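Local coordinates for protein amide synthase (Vibrio cholerae, PDB 1L5A) that acts as a nonribosomal peptide synthetase condensation enzyme, an amide synthase of vibriobactin biosynthesis that probably joins an acyl group to an amine, at residues A[189-194]-A[253-258]; A[234-239]-A[301-306]; A[244-249]-A[281-286]; A[289-294]-A[417-422]. All coordinates share one frame; numbering follows the deposited sequence.

Interaction 1: A[189-194]-A[253-258]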
loop_
_atom_site.group_PDB
_atom_site.type_symbol
_atom_site.label_atom_id
_atom_site.label_comp_id
_atom_site.label_asym_id
_atom_site.label_seq_id
_atom_site.Cartn_x
_atom_site.Cartn_y
_atom_site.Cartn_z
ATOM N N ARG A 189 -19.554 1.487 -18.160
ATOM C CA ARG A 189 -20.941 1.011 -18.195
ATOM C C ARG A 189 -21.914 2.155 -17.972
ATOM O O ARG A 189 -22.863 2.347 -18.734
ATOM C CB ARG A 189 -21.156 -0.062 -17.130
ATOM C CG ARG A 189 -22.516 -0.751 -17.175
ATOM C CD ARG A 189 -22.403 -2.155 -16.587
ATOM N NE ARG A 189 -21.483 -2.975 -17.378
ATOM C CZ ARG A 189 -20.609 -3.846 -16.873
ATOM N NH1 ARG A 189 -20.520 -4.021 -15.557
ATOM N NH2 ARG A 189 -19.824 -4.547 -17.689
ATOM N N GLU A 190 -21.659 2.922 -16.921
ATOM C CA GLU A 190 -22.495 4.059 -16.585
ATOM C C GLU A 190 -21.983 5.258 -17.371
ATOM O O GLU A 190 -21.705 6.318 -16.788
ATOM C CB GLU A 190 -22.426 4.338 -15.070
ATOM N N ALA A 191 -21.863 5.088 -18.694
ATOM C CA ALA A 191 -21.364 6.158 -19.564
ATOM C C ALA A 191 -21.615 5.942 -21.050
ATOM O O ALA A 191 -21.829 4.814 -21.511
ATOM C CB ALA A 191 -19.863 6.360 -19.337
ATOM N N PRO A 192 -21.596 7.040 -21.821
ATOM C CA PRO A 192 -21.809 7.004 -23.269
ATOM C C PRO A 192 -20.651 6.210 -23.875
ATOM O O PRO A 192 -19.545 6.236 -23.336
ATOM C CB PRO A 192 -21.741 8.475 -23.679
ATOM C CG PRO A 192 -22.070 9.226 -22.416
ATOM C CD PRO A 192 -21.416 8.421 -21.340
ATOM N N ASP A 193 -20.909 5.523 -24.983
ATOM C CA ASP A 193 -19.901 4.727 -25.671
ATOM C C ASP A 193 -18.656 5.490 -26.094
ATOM O O ASP A 193 -18.689 6.692 -26.355
ATOM C CB ASP A 193 -20.499 4.068 -26.912
ATOM C CG ASP A 193 -21.518 3.016 -26.571
ATOM O OD1 ASP A 193 -21.862 2.216 -27.465
ATOM O OD2 ASP A 193 -21.977 2.986 -25.407
ATOM N N LEU A 194 -17.545 4.775 -26.145
ATOM C CA LEU A 194 -16.294 5.370 -26.584
ATOM C C LEU A 194 -16.264 5.162 -28.099
ATOM O O LEU A 194 -16.874 4.225 -28.617
ATOM C CB LEU A 194 -15.106 4.656 -25.939
ATOM C CG LEU A 194 -14.906 4.813 -24.433
ATOM C CD1 LEU A 194 -13.920 3.746 -23.968
ATOM C CD2 LEU A 194 -14.419 6.228 -24.101
ATOM N N ALA A 253 -18.886 15.450 -27.933
ATOM C CA ALA A 253 -17.757 14.604 -27.574
ATOM C C ALA A 253 -17.781 14.463 -26.053
ATOM O O ALA A 253 -17.364 15.355 -25.319
ATOM C CB ALA A 253 -16.449 15.239 -28.036
ATOM N N PRO A 254 -18.306 13.344 -25.556
ATOM C CA PRO A 254 -18.352 13.171 -24.104
ATOM C C PRO A 254 -17.005 12.836 -23.467
ATOM O O PRO A 254 -16.839 12.978 -22.261
ATOM C CB PRO A 254 -19.377 12.049 -23.926
ATOM C CG PRO A 254 -19.190 11.240 -25.150
ATOM C CD PRO A 254 -19.033 12.264 -26.244
ATOM N N TRP A 255 -16.040 12.407 -24.270
ATOM C CA TRP A 255 -14.751 12.044 -23.714
ATOM C C TRP A 255 -13.559 12.931 -24.059
ATOM O O TRP A 255 -13.500 13.523 -25.140
ATOM C CB TRP A 255 -14.429 10.623 -24.115
ATOM C CG TRP A 255 -15.454 9.626 -23.684
ATOM C CD1 TRP A 255 -16.462 9.095 -24.440
ATOM C CD2 TRP A 255 -15.499 8.949 -22.422
ATOM N NE1 TRP A 255 -17.118 8.113 -23.731
ATOM C CE2 TRP A 255 -16.546 8.005 -22.490
ATOM C CE3 TRP A 255 -14.747 9.046 -21.241
ATOM C CZ2 TRP A 255 -16.857 7.159 -21.423
ATOM C CZ3 TRP A 255 -15.056 8.209 -20.183
ATOM C CH2 TRP A 255 -16.103 7.275 -20.282
ATOM N N LEU A 256 -12.620 13.023 -23.113
ATOM C CA LEU A 256 -11.367 13.766 -23.287
ATOM C C LEU A 256 -10.303 12.745 -22.919
ATOM O O LEU A 256 -10.324 12.234 -21.813
ATOM C CB LEU A 256 -11.253 14.927 -22.312
ATOM C CG LEU A 256 -10.535 16.196 -22.794
ATOM C CD1 LEU A 256 -9.948 16.911 -21.581
ATOM C CD2 LEU A 256 -9.445 15.882 -23.811
ATOM N N TRP A 257 -9.379 12.435 -23.825
ATOM C CA TRP A 257 -8.350 11.456 -23.520
ATOM C C TRP A 257 -7.119 12.112 -22.940
ATOM O O TRP A 257 -6.725 13.201 -23.368
ATOM C CB TRP A 257 -7.980 10.647 -24.753
ATOM C CG TRP A 257 -9.062 9.711 -25.217
ATOM C CD1 TRP A 257 -10.169 10.032 -25.953
ATOM C CD2 TRP A 257 -9.142 8.302 -24.966
ATOM N NE1 TRP A 257 -10.930 8.908 -26.176
ATOM C CE2 TRP A 257 -10.326 7.834 -25.583
ATOM C CE3 TRP A 257 -8.328 7.388 -24.278
ATOM C CZ2 TRP A 257 -10.718 6.491 -25.539
ATOM C CZ3 TRP A 257 -8.717 6.044 -24.235
ATOM C CH2 TRP A 257 -9.902 5.611 -24.862
ATOM N N LEU A 258 -6.529 11.425 -21.959
ATOM C CA LEU A 258 -5.345 11.873 -21.225
ATOM C C LEU A 258 -4.244 10.843 -21.200
ATOM O O LEU A 258 -4.486 9.641 -21.361
ATOM C CB LEU A 258 -5.657 12.086 -19.750
ATOM C CG LEU A 258 -6.708 13.051 -19.285
ATOM C CD1 LEU A 258 -6.897 12.862 -17.804
ATOM C CD2 LEU A 258 -6.258 14.460 -19.608
#
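The loop that leaves helix 175-189 meets side chains at the start of strand 255-260, in a two-stranded antiparallel sheet, with A191, P192 and L194 gathered round the indole of W255. W255 opens strand 255-260, which pairs with strand 277-282. Its ring nitrogen makes the polar link: NE1 of W255 donates to P192 O at 3.1 Å. The oxygen lies in the indole plane, at the ring edge. Seen from the carbonyl, the donor stands above the C=O plane, 49° out of it. The N-H is also bent, with an angle of 141° at the hydrogen. A second, weak bond runs from W255 NE1 to D193 O at 3.4 Å, so the N-H is shared between two successive carbonyls of the loop.

One face of the same ring carries L194. Its CD2 methyl sits over the five-membered ring in a CH-pi contact. CG stands beside the backbone N (chi1 -68°), and the side chain crosses that of W255 at about a right angle. The same CD2 reaches CZ2 of W257 at 4.0 Å, so one methyl serves two indoles. A191 CB comes obliquely to W255 CZ2 at 3.7 Å. At the outer margin the rings of P192 and P254 slide past each other, P192 CB lying 4.0 Å from P254 CG. P280 and L282 of the neighbouring strand also touch W255.

The W255 indole thus joins loop to sheet by a bond at its ring edge and a CH-pi contact on one face. The loop runs between helix 175-189 and strand 208-214, consistent with the link between the two halves of a condensation domain.

Interaction 2: A[234-239]-A[301-306]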
loop_
_atom_site.group_PDB
_atom_site.type_symbol
_atom_site.label_atom_id
_atom_site.label_comp_id
_atom_site.label_asym_id
_atom_site.label_seq_id
_atom_site.Cartn_x
_atom_site.Cartn_y
_atom_site.Cartn_z
ATOM N N TRP A 234 -1.467 22.918 -11.752
ATOM C CA TRP A 234 -1.943 23.542 -12.976
ATOM C C TRP A 234 -2.171 22.573 -14.130
ATOM O O TRP A 234 -3.095 22.764 -14.919
ATOM C CB TRP A 234 -1.030 24.687 -13.416
ATOM C CG TRP A 234 0.360 24.330 -13.671
ATOM C CD1 TRP A 234 1.378 24.324 -12.774
ATOM C CD2 TRP A 234 0.927 23.995 -14.935
ATOM N NE1 TRP A 234 2.556 24.017 -13.399
ATOM C CE2 TRP A 234 2.311 23.809 -14.730
ATOM C CE3 TRP A 234 0.402 23.837 -16.226
ATOM C CZ2 TRP A 234 3.185 23.476 -15.768
ATOM C CZ3 TRP A 234 1.264 23.507 -17.261
ATOM C CH2 TRP A 234 2.646 23.330 -17.025
ATOM N N PRO A 235 -1.334 21.529 -14.259
ATOM C CA PRO A 235 -1.597 20.609 -15.373
ATOM C C PRO A 235 -3.024 20.018 -15.266
ATOM O O PRO A 235 -3.813 20.103 -16.208
ATOM C CB PRO A 235 -0.506 19.552 -15.211
ATOM C CG PRO A 235 0.642 20.357 -14.646
ATOM C CD PRO A 235 -0.044 21.222 -13.610
ATOM N N ASP A 236 -3.348 19.429 -14.120
ATOM C CA ASP A 236 -4.675 18.858 -13.903
ATOM C C ASP A 236 -5.746 19.933 -14.062
ATOM O O ASP A 236 -6.877 19.635 -14.461
ATOM C CB ASP A 236 -4.800 18.273 -12.491
ATOM C CG ASP A 236 -4.338 16.832 -12.400
ATOM O OD1 ASP A 236 -4.006 16.228 -13.447
ATOM O OD2 ASP A 236 -4.326 16.297 -11.266
ATOM N N ALA A 237 -5.389 21.175 -13.733
ATOM C CA ALA A 237 -6.326 22.291 -13.830
ATOM C C ALA A 237 -6.659 22.584 -15.289
ATOM O O ALA A 237 -7.824 22.814 -15.624
ATOM C CB ALA A 237 -5.741 23.541 -13.167
ATOM N N LEU A 238 -5.633 22.583 -16.143
ATOM C CA LEU A 238 -5.824 22.836 -17.562
ATOM C C LEU A 238 -6.677 21.724 -18.168
ATOM O O LEU A 238 -7.467 21.970 -19.078
ATOM C CB LEU A 238 -4.477 22.905 -18.297
ATOM C CG LEU A 238 -3.559 24.094 -18.004
ATOM C CD1 LEU A 238 -2.374 24.066 -18.946
ATOM C CD2 LEU A 238 -4.318 25.398 -18.184
ATOM N N VAL A 239 -6.520 20.502 -17.662
ATOM C CA VAL A 239 -7.295 19.385 -18.186
ATOM C C VAL A 239 -8.761 19.621 -17.890
ATOM O O VAL A 239 -9.624 19.331 -18.721
ATOM C CB VAL A 239 -6.850 18.045 -17.569
ATOM C CG1 VAL A 239 -7.816 16.926 -17.960
ATOM C CG2 VAL A 239 -5.443 17.705 -18.062
ATOM N N ALA A 301 -12.160 13.457 -10.465
ATOM C CA ALA A 301 -12.424 12.498 -11.533
ATOM C C ALA A 301 -11.092 12.144 -12.196
ATOM O O ALA A 301 -10.828 10.978 -12.517
ATOM C CB ALA A 301 -13.387 13.100 -12.561
ATOM N N ILE A 302 -10.253 13.159 -12.395
ATOM C CA ILE A 302 -8.954 12.933 -12.999
ATOM C C ILE A 302 -8.112 12.067 -12.083
ATOM O O ILE A 302 -7.544 11.055 -12.517
ATOM C CB ILE A 302 -8.220 14.255 -13.266
ATOM C CG1 ILE A 302 -8.944 15.030 -14.380
ATOM C CG2 ILE A 302 -6.778 13.968 -13.662
ATOM C CD1 ILE A 302 -8.508 16.470 -14.527
ATOM N N ARG A 303 -8.047 12.459 -10.811
ATOM C CA ARG A 303 -7.271 11.714 -9.815
ATOM C C ARG A 303 -7.669 10.241 -9.808
ATOM O O ARG A 303 -6.832 9.327 -9.747
ATOM C CB ARG A 303 -7.525 12.265 -8.427
ATOM C CG ARG A 303 -6.656 11.620 -7.392
ATOM C CD ARG A 303 -5.433 12.474 -7.263
ATOM N NE ARG A 303 -4.213 11.800 -7.664
ATOM C CZ ARG A 303 -3.137 12.454 -8.087
ATOM N NH1 ARG A 303 -3.153 13.786 -8.154
ATOM N NH2 ARG A 303 -2.058 11.782 -8.463
ATOM N N SER A 304 -8.974 10.032 -9.839
ATOM C CA SER A 304 -9.525 8.704 -9.854
ATOM C C SER A 304 -8.933 7.933 -11.036
ATOM O O SER A 304 -8.681 6.736 -10.924
ATOM C CB SER A 304 -11.043 8.799 -9.968
ATOM O OG SER A 304 -11.620 7.520 -10.046
ATOM N N LEU A 305 -8.707 8.610 -12.165
ATOM C CA LEU A 305 -8.139 7.936 -13.332
ATOM C C LEU A 305 -6.712 7.468 -13.012
ATOM O O LEU A 305 -6.328 6.340 -13.308
ATOM C CB LEU A 305 -8.119 8.866 -14.551
ATOM C CG LEU A 305 -9.439 9.370 -15.145
ATOM C CD1 LEU A 305 -9.111 10.219 -16.350
ATOM C CD2 LEU A 305 -10.359 8.213 -15.568
ATOM N N TYR A 306 -5.928 8.341 -12.402
ATOM C CA TYR A 306 -4.556 7.986 -12.046
ATOM C C TYR A 306 -4.490 6.789 -11.082
ATOM O O TYR A 306 -3.633 5.924 -11.230
ATOM C CB TYR A 306 -3.855 9.190 -11.412
ATOM C CG TYR A 306 -3.813 10.414 -12.293
ATOM C CD1 TYR A 306 -3.631 11.684 -11.738
ATOM C CD2 TYR A 306 -3.875 10.302 -13.689
ATOM C CE1 TYR A 306 -3.503 12.818 -12.544
ATOM C CE2 TYR A 306 -3.744 11.434 -14.511
ATOM C CZ TYR A 306 -3.556 12.686 -13.930
ATOM O OH TYR A 306 -3.406 13.799 -14.719
#
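Y306 OH donates a hydrogen bond to D236 OD1 at 2.8 Å, and this is the polar link between two crossing helices of the condensation fold. OD1 receives it on its syn lone pair, the side of the other oxygen. The carboxylate meets the tyrosine at the ring edge, with the two planes 27° apart. The other oxygen, D236 OD2, faces an opposite charge on R303 NH1 at 4.2 Å. That is too long for a salt bridge, and OD2 also lies well out of the guanidinium plane, so no N-H points at it. R303 has other company: W264 of the same chain and W178 of the second subunit both make cation-pi contacts with it. F260 lies against the Y306 ring.

Helices 234-249 and 291-307 cross at 115° in these short segments, their axes 11.1 Å apart at closest. I302 packs between them, against D236 and V239. It runs past D236 in the opposite direction, with its CG2 methyl 3.6 Å from D236 OD1. Its CG1 lies beside the backbone N (chi1 -69°), which carries CD1 toward helix 234-249. There I302 CD1 touches both D236 O, at 3.6 Å, and V239 CG1, at 3.5 Å.

Interaction 3: A[244-249]-A[281-286]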
loop_
_atom_site.group_PDB
_atom_site.type_symbol
_atom_site.label_atom_id
_atom_site.label_comp_id
_atom_site.label_asym_id
_atom_site.label_seq_id
_atom_site.Cartn_x
_atom_site.Cartn_y
_atom_site.Cartn_z
ATOM N N LEU A 244 -14.025 21.850 -19.725
ATOM C CA LEU A 244 -15.097 22.837 -19.602
ATOM C C LEU A 244 -15.303 23.444 -20.988
ATOM O O LEU A 244 -16.427 23.548 -21.486
ATOM C CB LEU A 244 -14.700 23.945 -18.617
ATOM C CG LEU A 244 -15.734 25.054 -18.380
ATOM C CD1 LEU A 244 -17.069 24.438 -17.947
ATOM C CD2 LEU A 244 -15.223 26.022 -17.315
ATOM N N TYR A 245 -14.190 23.840 -21.599
ATOM C CA TYR A 245 -14.164 24.441 -22.928
ATOM C C TYR A 245 -14.853 23.579 -23.977
ATOM O O TYR A 245 -15.602 24.080 -24.809
ATOM C CB TYR A 245 -12.713 24.694 -23.334
ATOM C CG TYR A 245 -12.520 24.856 -24.813
ATOM C CD1 TYR A 245 -12.948 26.005 -25.475
ATOM C CD2 TYR A 245 -11.931 23.840 -25.563
ATOM C CE1 TYR A 245 -12.793 26.135 -26.859
ATOM C CE2 TYR A 245 -11.773 23.960 -26.941
ATOM C CZ TYR A 245 -12.206 25.107 -27.582
ATOM O OH TYR A 245 -12.057 25.208 -28.942
ATOM N N LEU A 246 -14.595 22.281 -23.931
ATOM C CA LEU A 246 -15.182 21.349 -24.875
ATOM C C LEU A 246 -16.672 21.202 -24.648
ATOM O O LEU A 246 -17.364 20.564 -25.438
ATOM C CB LEU A 246 -14.503 19.977 -24.765
ATOM C CG LEU A 246 -13.001 19.897 -25.099
ATOM C CD1 LEU A 246 -12.481 18.498 -24.773
ATOM C CD2 LEU A 246 -12.761 20.232 -26.573
ATOM N N GLU A 247 -17.175 21.791 -23.572
ATOM C CA GLU A 247 -18.604 21.691 -23.286
ATOM C C GLU A 247 -19.377 22.439 -24.367
ATOM O O GLU A 247 -20.420 21.990 -24.822
ATOM C CB GLU A 247 -18.930 22.279 -21.909
ATOM C CG GLU A 247 -20.306 21.891 -21.398
ATOM C CD GLU A 247 -20.396 20.427 -21.000
ATOM O OE1 GLU A 247 -19.845 19.568 -21.725
ATOM O OE2 GLU A 247 -21.034 20.132 -19.968
ATOM N N SER A 248 -18.845 23.583 -24.776
ATOM C CA SER A 248 -19.473 24.379 -25.814
ATOM C C SER A 248 -18.869 24.038 -27.167
ATOM O O SER A 248 -19.582 23.709 -28.106
ATOM C CB SER A 248 -19.266 25.863 -25.539
ATOM O OG SER A 248 -17.895 26.193 -25.613
ATOM N N ALA A 249 -17.544 24.098 -27.240
ATOM C CA ALA A 249 -16.797 23.837 -28.467
ATOM C C ALA A 249 -17.047 22.498 -29.167
ATOM O O ALA A 249 -16.919 22.407 -30.388
ATOM C CB ALA A 249 -15.299 24.009 -28.195
ATOM N N LEU A 281 -11.425 10.322 -19.886
ATOM C CA LEU A 281 -12.047 11.091 -18.809
ATOM C C LEU A 281 -13.447 11.452 -19.304
ATOM O O LEU A 281 -13.599 12.013 -20.393
ATOM C CB LEU A 281 -11.268 12.398 -18.542
ATOM C CG LEU A 281 -11.986 13.472 -17.700
ATOM C CD1 LEU A 281 -12.095 12.975 -16.278
ATOM C CD2 LEU A 281 -11.230 14.809 -17.728
ATOM N N LEU A 282 -14.473 11.117 -18.534
ATOM C CA LEU A 282 -15.833 11.462 -18.938
ATOM C C LEU A 282 -15.968 12.874 -18.434
ATOM O O LEU A 282 -15.862 13.117 -17.231
ATOM C CB LEU A 282 -16.856 10.553 -18.268
ATOM C CG LEU A 282 -18.262 10.651 -18.873
ATOM C CD1 LEU A 282 -18.173 10.428 -20.385
ATOM C CD2 LEU A 282 -19.186 9.618 -18.244
ATOM N N ARG A 283 -16.162 13.814 -19.350
ATOM C CA ARG A 283 -16.256 15.205 -18.952
ATOM C C ARG A 283 -17.512 15.472 -18.161
ATOM O O ARG A 283 -18.596 14.991 -18.501
ATOM C CB ARG A 283 -16.216 16.118 -20.177
ATOM C CG ARG A 283 -14.982 15.917 -21.040
ATOM C CD ARG A 283 -14.950 16.839 -22.261
ATOM N NE ARG A 283 -16.182 16.765 -23.035
ATOM C CZ ARG A 283 -17.215 17.578 -22.853
ATOM N NH1 ARG A 283 -17.150 18.533 -21.926
ATOM N NH2 ARG A 283 -18.315 17.420 -23.579
ATOM N N LEU A 284 -17.357 16.243 -17.097
ATOM C CA LEU A 284 -18.480 16.616 -16.257
ATOM C C LEU A 284 -19.293 17.719 -16.945
ATOM O O LEU A 284 -18.750 18.534 -17.695
ATOM C CB LEU A 284 -17.972 17.143 -14.915
ATOM C CG LEU A 284 -17.669 16.185 -13.760
ATOM C CD1 LEU A 284 -16.808 15.020 -14.220
ATOM C CD2 LEU A 284 -16.993 16.990 -12.642
ATOM N N SER A 285 -20.593 17.744 -16.673
ATOM C CA SER A 285 -21.471 18.759 -17.232
ATOM C C SER A 285 -21.198 20.112 -16.575
ATOM O O SER A 285 -20.779 20.175 -15.420
ATOM C CB SER A 285 -22.930 18.375 -17.004
ATOM O OG SER A 285 -23.778 19.438 -17.394
ATOM N N ALA A 286 -21.432 21.193 -17.312
ATOM C CA ALA A 286 -21.217 22.530 -16.773
ATOM C C ALA A 286 -22.530 23.093 -16.220
ATOM O O ALA A 286 -22.541 24.124 -15.535
ATOM C CB ALA A 286 -20.670 23.449 -17.859
#
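E247 OE1 is gripped by two nitrogens of R283: NH1 at 2.9 Å and NH2 at 3.2 Å from that one oxygen. The salt bridge is end-on. OE1 lies near the guanidinium plane, but the carboxylate is turned 90° to it. NH1 comes from above the carboxylate plane, 46° out of it, while NH2 meets OE1 nearly along its C-O bond.

The other oxygen has its own donor. A286 N gives a hydrogen bond to E247 OE2 at 2.9 Å, on the anti side, tilted somewhat out of the carboxylate plane. CG of E247 is anti to the backbone N (chi1 -165°) and the chain bends at chi2, which brings the carboxylate to both donors. It thus ties the last turn of helix 234-249 to the loop that follows strand 277-282.

R283 has a second acceptor, A253 O, bonded by NH2. L246 O only lies over one guanidinium face, without a hydrogen bond. The arginine's aliphatic part crosses L246 at about a right angle, with R283 CD 3.9 Å from L246 CD1. Beyond the charges, A286 CB packs on E247 CG and on L244 CD1, the latter at 3.7 Å. The S285 hydroxyl is bonded to Q287 N.

The guanidinium thus sits near the C-terminal end of the helix, close to backbone carbonyls as well as the glutamate. Such surroundings probably stabilise its positive charge. Salt bridge and backbone N-H together would also be expected to keep E247 ionised.

Interaction 4: A[289-294]-A[417-422]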
loop_
_atom_site.group_PDB
_atom_site.type_symbol
_atom_site.label_atom_id
_atom_site.label_comp_id
_atom_site.label_asym_id
_atom_site.label_seq_id
_atom_site.Cartn_x
_atom_site.Cartn_y
_atom_site.Cartn_z
ATOM N N THR A 289 -23.753 24.124 -11.812
ATOM C CA THR A 289 -22.538 23.991 -11.036
ATOM C C THR A 289 -21.717 25.232 -11.187
ATOM O O THR A 289 -21.793 25.918 -12.202
ATOM C CB THR A 289 -21.653 22.829 -11.525
ATOM O OG1 THR A 289 -22.422 21.624 -11.590
ATOM C CG2 THR A 289 -20.479 22.624 -10.570
ATOM N N SER A 290 -20.907 25.501 -10.178
ATOM C CA SER A 290 -20.037 26.656 -10.210
ATOM C C SER A 290 -18.711 26.233 -10.825
ATOM O O SER A 290 -18.367 25.046 -10.834
ATOM C CB SER A 290 -19.808 27.171 -8.790
ATOM O OG SER A 290 -19.513 26.098 -7.908
ATOM N N LEU A 291 -17.979 27.209 -11.349
ATOM C CA LEU A 291 -16.673 26.954 -11.941
ATOM C C LEU A 291 -15.839 26.286 -10.850
ATOM O O LEU A 291 -15.146 25.286 -11.090
ATOM C CB LEU A 291 -16.028 28.280 -12.361
ATOM C CG LEU A 291 -14.538 28.315 -12.706
ATOM C CD1 LEU A 291 -14.298 27.662 -14.055
ATOM C CD2 LEU A 291 -14.065 29.763 -12.732
ATOM N N GLY A 292 -15.934 26.847 -9.648
ATOM C CA GLY A 292 -15.197 26.317 -8.519
ATOM C C GLY A 292 -15.507 24.855 -8.300
ATOM O O GLY A 292 -14.602 24.045 -8.123
ATOM N N ASN A 293 -16.785 24.503 -8.311
ATOM C CA ASN A 293 -17.142 23.112 -8.116
ATOM C C ASN A 293 -16.745 22.278 -9.345
ATOM O O ASN A 293 -16.499 21.072 -9.240
ATOM C CB ASN A 293 -18.641 22.986 -7.837
ATOM N N TYR A 294 -16.672 22.918 -10.509
ATOM C CA TYR A 294 -16.306 22.199 -11.720
ATOM C C TYR A 294 -14.852 21.732 -11.632
ATOM O O TYR A 294 -14.549 20.551 -11.809
ATOM C CB TYR A 294 -16.489 23.082 -12.955
ATOM C CG TYR A 294 -16.516 22.277 -14.232
ATOM C CD1 TYR A 294 -17.666 21.594 -14.613
ATOM C CD2 TYR A 294 -15.368 22.145 -15.032
ATOM C CE1 TYR A 294 -17.681 20.790 -15.762
ATOM C CE2 TYR A 294 -15.370 21.341 -16.179
ATOM C CZ TYR A 294 -16.529 20.667 -16.537
ATOM O OH TYR A 294 -16.548 19.853 -17.646
ATOM N N ARG A 417 -14.522 35.005 -6.034
ATOM C CA ARG A 417 -15.683 35.493 -6.755
ATOM C C ARG A 417 -15.811 34.801 -8.112
ATOM O O ARG A 417 -16.909 34.379 -8.500
ATOM C CB ARG A 417 -15.592 37.015 -6.914
ATOM C CG ARG A 417 -15.814 37.772 -5.607
ATOM C CD ARG A 417 -15.550 39.265 -5.728
ATOM N NE ARG A 417 -16.512 39.939 -6.593
ATOM C CZ ARG A 417 -16.486 41.242 -6.859
ATOM N NH1 ARG A 417 -15.546 42.012 -6.322
ATOM N NH2 ARG A 417 -17.395 41.774 -7.665
ATOM N N LEU A 418 -14.688 34.668 -8.822
ATOM C CA LEU A 418 -14.685 34.018 -10.133
ATOM C C LEU A 418 -15.079 32.542 -10.017
ATOM O O LEU A 418 -15.821 32.021 -10.851
ATOM C CB LEU A 418 -13.308 34.135 -10.788
ATOM C CG LEU A 418 -13.246 33.608 -12.224
ATOM C CD1 LEU A 418 -14.210 34.402 -13.095
ATOM C CD2 LEU A 418 -11.824 33.713 -12.757
ATOM N N LEU A 419 -14.578 31.869 -8.984
ATOM C CA LEU A 419 -14.910 30.467 -8.769
ATOM C C LEU A 419 -16.373 30.386 -8.373
ATOM O O LEU A 419 -17.013 29.332 -8.469
ATOM C CB LEU A 419 -14.035 29.877 -7.666
ATOM C CG LEU A 419 -12.599 29.603 -8.112
ATOM C CD1 LEU A 419 -11.757 29.201 -6.917
ATOM C CD2 LEU A 419 -12.602 28.509 -9.185
ATOM N N ALA A 420 -16.893 31.528 -7.939
ATOM C CA ALA A 420 -18.278 31.645 -7.516
ATOM C C ALA A 420 -19.252 31.594 -8.690
ATOM O O ALA A 420 -20.306 30.972 -8.593
ATOM C CB ALA A 420 -18.463 32.936 -6.736
ATOM N N GLU A 421 -18.901 32.243 -9.798
ATOM C CA GLU A 421 -19.780 32.252 -10.968
ATOM C C GLU A 421 -20.039 30.835 -11.460
ATOM O O GLU A 421 -19.282 29.917 -11.148
ATOM C CB GLU A 421 -19.171 33.078 -12.114
ATOM C CG GLU A 421 -18.781 34.510 -11.741
ATOM C CD GLU A 421 -18.653 35.435 -12.952
ATOM O OE1 GLU A 421 -18.053 35.021 -13.971
ATOM O OE2 GLU A 421 -19.146 36.586 -12.882
ATOM N N PRO A 422 -21.125 30.635 -12.227
ATOM C CA PRO A 422 -21.481 29.315 -12.769
ATOM C C PRO A 422 -20.416 28.809 -13.759
ATOM O O PRO A 422 -19.725 29.607 -14.399
ATOM C CB PRO A 422 -22.822 29.574 -13.452
ATOM C CG PRO A 422 -23.397 30.715 -12.651
ATOM C CD PRO A 422 -22.199 31.609 -12.486
#
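L291 starts its helix against segment 417-422, and its side chain reaches L418 and L419 near the end of helix 415-420. CB lies 3.8 Å from E421 O. CG then touches L419 CD2 at 4.0 Å, the two leucines crossing at about a right angle. The first torsion sets CG opposite the backbone N (chi1 166°), and CD2 goes on to L418, 3.4 Å from L418 O and 4.0 Å from L418 CG. The other methyl, CD1, meets L244 of helix 234-249.

The backbones are joined too. L291 N donates to E421 O at 3.0 Å, nearly straight at 171° and in the carbonyl plane. G292 N donates to L419 O, also at 3.0 Å, on a lone pair of that oxygen and in the carbonyl plane. S290 and P422 form a single beta bridge, their CA atoms 4.0 Å apart. Two N-H groups of the first helical turn thus find acceptors in the opposite segment.

A third is met locally. S290 is the N-cap of helix 291-307, and its OG accepts from N293 N at 3.2 Å. L419 CD2 packs on G292 CA, where no side chain intervenes.

Several helices flank the contact on the leucine side. L418 reaches helix 387-409 and L222 of helix 217-229, L419 lies on L226 and A229, and T289 pairs its backbone with A423. The start of helix 291-307 is thereby joined to the C-terminal helix 415-420, beside helix 234-249.

In the fold
Helix 234-249 carries interaction 2 near its start and interaction 3 at its end. Helix 291-307 likewise runs from interaction 4 to interaction 2, whose centres are about 17 Å apart. Interactions 1 and 3 share the sheet of strands 255-260 and 277-282: L256 O accepts from L281 N at 2.9 Å, and their centres lie about 11 Å apart. L281 also packs on L305 and V239, linking interactions 2 and 3. Interaction 4 joins interaction 3 through Y294 OH and L284 O, 2.6 Å apart, probably hydrogen-bonded. Interactions 1 and 4 do not touch. None of the segments contains the HHxxxDG motif of condensation domains.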